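GCN5-related N-acetyltransferase (Sphaerobacter thermophilus, PDB 3TT2) probably transfers an acyl group, most likely acetyl from acetyl-CoA, to an acceptor that is not known. Local coordinates at residues Y147-I158 with M304-K315. Sequence-based numbering, arbitrary orientation. Where two conformers were deposited one is given.
Sequences YRPVRDIWVMAI and MHVKHRYVLHRK. With SO4 (sulfate ion), chain G.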
loop_
_atom_site.group_PDB
_atom_site.type_symbol
_atom_site.label_atom_id
_atom_site.label_comp_id
_atom_site.label_asym_id
_atom_site.label_seq_id
_atom_site.Cartn_x
_atom_site.Cartn_y
_atom_site.Cartn_z
ATOM N N TYR A 147 -6.196 6.325 -18.647
ATOM C CA TYR A 147 -6.277 5.603 -17.387
ATOM C C TYR A 147 -7.653 5.792 -16.775
ATOM O O TYR A 147 -8.140 6.909 -16.651
ATOM C CB TYR A 147 -5.219 6.104 -16.418
ATOM C CG TYR A 147 -3.803 5.737 -16.794
ATOM C CD1 TYR A 147 -3.157 6.340 -17.870
ATOM C CD2 TYR A 147 -3.102 4.799 -16.055
ATOM C CE1 TYR A 147 -1.862 5.998 -18.200
ATOM C CE2 TYR A 147 -1.814 4.459 -16.378
ATOM C CZ TYR A 147 -1.201 5.053 -17.446
ATOM O OH TYR A 147 0.085 4.696 -17.735
ATOM N N ARG A 148 -8.268 4.702 -16.354
ATOM C CA ARG A 148 -9.647 4.759 -15.930
ATOM C C ARG A 148 -9.817 4.246 -14.497
ATOM O O ARG A 148 -9.112 3.318 -14.065
ATOM C CB ARG A 148 -10.475 3.898 -16.887
ATOM C CG ARG A 148 -10.976 4.584 -18.217
ATOM C CD ARG A 148 -11.558 3.359 -19.230
ATOM N NE ARG A 148 -11.745 3.909 -20.610
ATOM C CZ ARG A 148 -12.415 3.244 -21.574
ATOM N NH1 ARG A 148 -12.940 1.978 -21.301
ATOM N NH2 ARG A 148 -12.633 3.815 -22.836
ATOM N N PRO A 149 -10.750 4.861 -13.749
ATOM C CA PRO A 149 -11.025 4.539 -12.345
ATOM C C PRO A 149 -11.529 3.129 -12.174
ATOM O O PRO A 149 -12.472 2.722 -12.847
ATOM C CB PRO A 149 -12.124 5.528 -11.970
ATOM C CG PRO A 149 -11.871 6.697 -12.865
ATOM C CD PRO A 149 -11.472 6.072 -14.174
ATOM N N VAL A 150 -10.895 2.416 -11.254
ATOM C CA VAL A 150 -11.107 0.994 -11.022
ATOM C C VAL A 150 -11.743 0.793 -9.650
ATOM O O VAL A 150 -12.824 0.248 -9.524
ATOM C CB VAL A 150 -9.777 0.227 -11.129
ATOM C CG1 VAL A 150 -9.936 -1.183 -10.636
ATOM C CG2 VAL A 150 -9.291 0.249 -12.547
ATOM N N ARG A 151 -11.031 1.232 -8.620
ATOM C CA ARG A 151 -11.444 1.018 -7.249
ATOM C C ARG A 151 -11.033 2.186 -6.338
ATOM O O ARG A 151 -10.115 2.950 -6.663
ATOM C CB ARG A 151 -10.793 -0.273 -6.774
ATOM C CG ARG A 151 -11.528 -1.017 -5.701
ATOM C CD ARG A 151 -11.043 -2.456 -5.655
ATOM N NE ARG A 151 -11.624 -3.222 -4.558
ATOM C CZ ARG A 151 -12.819 -3.793 -4.609
ATOM N NH1 ARG A 151 -13.277 -4.474 -3.566
ATOM N NH2 ARG A 151 -13.552 -3.674 -5.707
ATOM N N ASP A 152 -11.712 2.320 -5.200
ATOM C CA ASP A 152 -11.300 3.259 -4.165
ATOM C C ASP A 152 -10.389 2.544 -3.175
ATOM O O ASP A 152 -10.639 1.389 -2.810
ATOM C CB ASP A 152 -12.511 3.785 -3.394
ATOM C CG ASP A 152 -13.281 4.841 -4.152
ATOM O OD1 ASP A 152 -12.837 5.260 -5.249
ATOM O OD2 ASP A 152 -14.334 5.264 -3.628
ATOM N N ILE A 153 -9.339 3.228 -2.737
ATOM C CA ILE A 153 -8.500 2.709 -1.673
ATOM C C ILE A 153 -8.556 3.687 -0.509
ATOM O O ILE A 153 -8.253 4.881 -0.664
ATOM C CB ILE A 153 -7.030 2.523 -2.090
ATOM C CG1 ILE A 153 -6.852 1.279 -2.951
ATOM C CG2 ILE A 153 -6.177 2.315 -0.869
ATOM C CD1 ILE A 153 -7.260 1.437 -4.378
ATOM N N TRP A 154 -8.953 3.190 0.657
ATOM C CA TRP A 154 -9.050 4.050 1.813
ATOM C C TRP A 154 -7.930 3.773 2.795
ATOM O O TRP A 154 -7.701 2.624 3.190
ATOM C CB TRP A 154 -10.378 3.837 2.508
ATOM C CG TRP A 154 -11.571 4.081 1.664
ATOM C CD1 TRP A 154 -12.176 3.194 0.838
ATOM C CD2 TRP A 154 -12.332 5.290 1.583
ATOM N NE1 TRP A 154 -13.269 3.766 0.244
ATOM C CE2 TRP A 154 -13.391 5.055 0.682
ATOM C CE3 TRP A 154 -12.219 6.550 2.182
ATOM C CZ2 TRP A 154 -14.329 6.025 0.359
ATOM C CZ3 TRP A 154 -13.155 7.514 1.861
ATOM C CH2 TRP A 154 -14.198 7.247 0.959
ATOM N N VAL A 155 -7.236 4.832 3.193
ATOM C CA VAL A 155 -6.271 4.730 4.275
ATOM C C VAL A 155 -6.915 5.136 5.599
ATOM O O VAL A 155 -7.250 6.305 5.800
ATOM C CB VAL A 155 -5.065 5.617 4.021
ATOM C CG1 VAL A 155 -3.987 5.292 5.007
ATOM C CG2 VAL A 155 -4.561 5.398 2.595
HETATM N N MSE A 156 -7.072 4.167 6.500
HETATM C CA MSE A 156 -7.678 4.404 7.808
HETATM C C MSE A 156 -6.566 4.691 8.794
HETATM O O MSE A 156 -5.459 4.188 8.654
HETATM C CB MSE A 156 -8.506 3.199 8.261
HETATM C CG MSE A 156 -9.534 2.762 7.244
HETATM SE SE MSE A 156 -10.871 4.114 6.674
HETATM C CE MSE A 156 -11.888 4.352 8.338
ATOM N N ALA A 157 -6.831 5.553 9.757
ATOM C CA ALA A 157 -5.816 5.865 10.752
ATOM C C ALA A 157 -6.448 5.882 12.132
ATOM O O ALA A 157 -7.665 6.055 12.265
ATOM C CB ALA A 157 -5.210 7.168 10.439
ATOM N N ILE A 158 -5.639 5.637 13.154
ATOM C CA ILE A 158 -6.120 5.794 14.529
ATOM C C ILE A 158 -4.999 6.233 15.471
ATOM O O ILE A 158 -3.892 5.708 15.411
ATOM C CB ILE A 158 -6.803 4.508 15.070
ATOM C CG1 ILE A 158 -7.500 4.810 16.397
ATOM C CG2 ILE A 158 -5.805 3.361 15.192
ATOM C CD1 ILE A 158 -8.130 3.620 17.082
HETATM N N MSE A 304 -11.424 3.784 14.089
HETATM C CA MSE A 304 -10.591 4.387 13.104
HETATM C C MSE A 304 -11.348 5.483 12.406
HETATM O O MSE A 304 -12.537 5.655 12.640
HETATM C CB MSE A 304 -10.132 3.331 12.138
HETATM C CG MSE A 304 -8.828 2.699 12.534
HETATM SE SE MSE A 304 -8.455 1.140 11.462
HETATM C CE MSE A 304 -9.996 0.141 12.041
ATOM N N HIS A 305 -10.645 6.198 11.536
ATOM C CA HIS A 305 -11.196 7.330 10.808
ATOM C C HIS A 305 -10.445 7.462 9.482
ATOM O O HIS A 305 -9.409 6.824 9.278
ATOM C CB HIS A 305 -11.092 8.605 11.624
ATOM C CG HIS A 305 -9.701 9.145 11.711
ATOM N ND1 HIS A 305 -8.793 8.713 12.655
ATOM C CD2 HIS A 305 -9.055 10.068 10.958
ATOM C CE1 HIS A 305 -7.650 9.350 12.482
ATOM N NE2 HIS A 305 -7.783 10.174 11.458
ATOM N N VAL A 306 -10.986 8.245 8.562
ATOM C CA VAL A 306 -10.393 8.328 7.238
ATOM C C VAL A 306 -9.211 9.316 7.200
ATOM O O VAL A 306 -9.365 10.504 7.448
ATOM C CB VAL A 306 -11.473 8.712 6.190
ATOM C CG1 VAL A 306 -10.895 8.824 4.804
ATOM C CG2 VAL A 306 -12.574 7.688 6.176
ATOM N N LYS A 307 -8.033 8.810 6.856
ATOM C CA LYS A 307 -6.875 9.664 6.635
ATOM C C LYS A 307 -6.992 10.247 5.233
ATOM O O LYS A 307 -7.289 11.431 5.069
ATOM C CB LYS A 307 -5.563 8.886 6.792
ATOM C CG LYS A 307 -4.361 9.757 6.738
ATOM C CD LYS A 307 -3.110 9.001 7.100
ATOM C CE LYS A 307 -1.919 9.944 7.230
ATOM N NZ LYS A 307 -0.621 9.228 6.976
ATOM N N HIS A 308 -6.782 9.424 4.214
ATOM C CA HIS A 308 -7.020 9.869 2.839
ATOM C C HIS A 308 -7.603 8.755 1.967
ATOM O O HIS A 308 -7.629 7.590 2.352
ATOM C CB HIS A 308 -5.812 10.568 2.184
ATOM C CG HIS A 308 -4.477 10.086 2.657
ATOM N ND1 HIS A 308 -3.582 10.920 3.296
ATOM C CD2 HIS A 308 -3.858 8.891 2.534
ATOM C CE1 HIS A 308 -2.489 10.241 3.589
ATOM N NE2 HIS A 308 -2.618 9.012 3.121
ATOM N N ARG A 309 -8.121 9.150 0.812
ATOM C CA ARG A 309 -8.781 8.258 -0.122
ATOM C C ARG A 309 -8.057 8.327 -1.455
ATOM O O ARG A 309 -7.837 9.411 -1.998
ATOM C CB ARG A 309 -10.218 8.729 -0.326
ATOM C CG ARG A 309 -10.961 8.049 -1.479
ATOM C CD ARG A 309 -12.334 8.650 -1.600
ATOM N NE ARG A 309 -13.002 8.376 -2.863
ATOM C CZ ARG A 309 -13.568 9.320 -3.605
ATOM N NH1 ARG A 309 -13.514 10.587 -3.205
ATOM N NH2 ARG A 309 -14.179 9.001 -4.743
ATOM N N TYR A 310 -7.686 7.179 -1.995
ATOM C CA TYR A 310 -7.087 7.181 -3.313
ATOM C C TYR A 310 -8.035 6.504 -4.289
ATOM O O TYR A 310 -8.807 5.623 -3.908
ATOM C CB TYR A 310 -5.740 6.455 -3.319
ATOM C CG TYR A 310 -4.639 7.108 -2.523
ATOM C CD1 TYR A 310 -3.669 7.889 -3.141
ATOM C CD2 TYR A 310 -4.548 6.924 -1.164
ATOM C CE1 TYR A 310 -2.641 8.472 -2.413
ATOM C CE2 TYR A 310 -3.539 7.507 -0.430
ATOM C CZ TYR A 310 -2.589 8.278 -1.055
ATOM O OH TYR A 310 -1.584 8.844 -0.301
ATOM N N VAL A 311 -7.991 6.939 -5.542
ATOM C CA VAL A 311 -8.702 6.260 -6.606
ATOM C C VAL A 311 -7.669 5.580 -7.479
ATOM O O VAL A 311 -6.770 6.228 -8.021
ATOM C CB VAL A 311 -9.518 7.217 -7.471
ATOM C CG1 VAL A 311 -10.250 6.437 -8.577
ATOM C CG2 VAL A 311 -10.500 7.964 -6.623
ATOM N N LEU A 312 -7.792 4.266 -7.611
ATOM C CA LEU A 312 -6.855 3.533 -8.424
ATOM C C LEU A 312 -7.204 3.684 -9.908
ATOM O O LEU A 312 -8.292 3.319 -10.361
ATOM C CB LEU A 312 -6.832 2.073 -7.995
ATOM C CG LEU A 312 -6.070 1.064 -8.852
ATOM C CD1 LEU A 312 -4.730 1.605 -9.271
ATOM C CD2 LEU A 312 -5.872 -0.192 -8.053
ATOM N N HIS A 313 -6.255 4.224 -10.661
ATOM C CA HIS A 313 -6.416 4.375 -12.096
ATOM C C HIS A 313 -5.579 3.358 -12.861
ATOM O O HIS A 313 -4.393 3.187 -12.584
ATOM C CB HIS A 313 -6.100 5.803 -12.516
ATOM C CG HIS A 313 -7.221 6.753 -12.241
ATOM N ND1 HIS A 313 -7.490 7.239 -10.979
ATOM C CD2 HIS A 313 -8.167 7.276 -13.056
ATOM C CE1 HIS A 313 -8.541 8.038 -11.036
ATOM N NE2 HIS A 313 -8.976 8.072 -12.284
ATOM N N ARG A 314 -6.218 2.673 -13.811
ATOM C CA ARG A 314 -5.566 1.606 -14.559
ATOM C C ARG A 314 -5.742 1.735 -16.069
ATOM O O ARG A 314 -6.810 2.107 -16.546
ATOM C CB ARG A 314 -6.115 0.261 -14.111
ATOM C CG ARG A 314 -5.363 -0.909 -14.672
ATOM C CD ARG A 314 -5.883 -2.192 -14.088
ATOM N NE ARG A 314 -5.619 -2.314 -12.653
ATOM C CZ ARG A 314 -6.378 -3.039 -11.835
ATOM N NH1 ARG A 314 -7.439 -3.667 -12.338
ATOM N NH2 ARG A 314 -6.098 -3.134 -10.532
ATOM N N LYS A 315 -4.693 1.415 -16.816
ATOM C CA LYS A 315 -4.761 1.405 -18.275
ATOM C C LYS A 315 -4.197 0.095 -18.804
ATOM O O LYS A 315 -3.233 -0.428 -18.254
ATOM C CB LYS A 315 -3.960 2.573 -18.845
ATOM C CG LYS A 315 -4.031 2.725 -20.350
ATOM C CD LYS A 315 -2.933 3.652 -20.806
ATOM C CE LYS A 315 -3.100 4.071 -22.247
ATOM N NZ LYS A 315 -2.093 5.120 -22.598
HETATM S S SO4 G . -9.398 12.858 0.383
HETATM O O1 SO4 G . -10.557 11.982 0.580
HETATM O O2 SO4 G . -8.889 13.308 1.681
HETATM O O3 SO4 G . -8.345 12.131 -0.321
HETATM O O4 SO4 G . -9.797 14.010 -0.422
#
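Y147 lays the face of its ring against K315, whose CB stands 3.6 Å from the ring centroid and only 9° off the ring normal, a CH-pi contact. An aromatic ring suits this place because it offers a flat apolar bed to the lysine's methylenes while its OH reaches E109, which also takes the charge of K315 NZ. With that ring cut back to an alanine, K315 would probably lose the surface its methylenes lie on, and E109 its hydroxyl partner. Further along the same pair of strands, W154 and R309 lie side by side, the broad indole matching the arginine's methylenes. R309 CD sits over it, 3.8 Å from the centroid of its six-membered ring, with the guanidinium plane turned 25° from the indole, while V306 CG1 meets the ring edge at W154 CE3 (3.7 Å). The arginine chain, CG anti to the backbone N (chi1 169°) and extended to NE, is long enough to carry its charge past the indole to D152, where NE makes a weak, 3.5 Å salt bridge to OD2. That oxygen also accepts from the backbone N of R292, whose guanidinium lies close to that of R309. Among apolar neighbours, I153 CD1 packs on L312 CB at 3.7 Å, and M156 CB on SE of M304, both selenomethionines, at 3.8 Å.

Antiparallel backbone bonds fix this register, I153 and Y310 bonding reciprocally at 2.7 Å N to O both ways. K307 and H308 together face V155 in a classic beta bulge, and R309 N bonds a sulfate probably from the crystallisation liquor. Strand 305-316 also borders 125-132, and 148-159 borders 282-290, consistent with two GNAT-like halves exchanging their last strands.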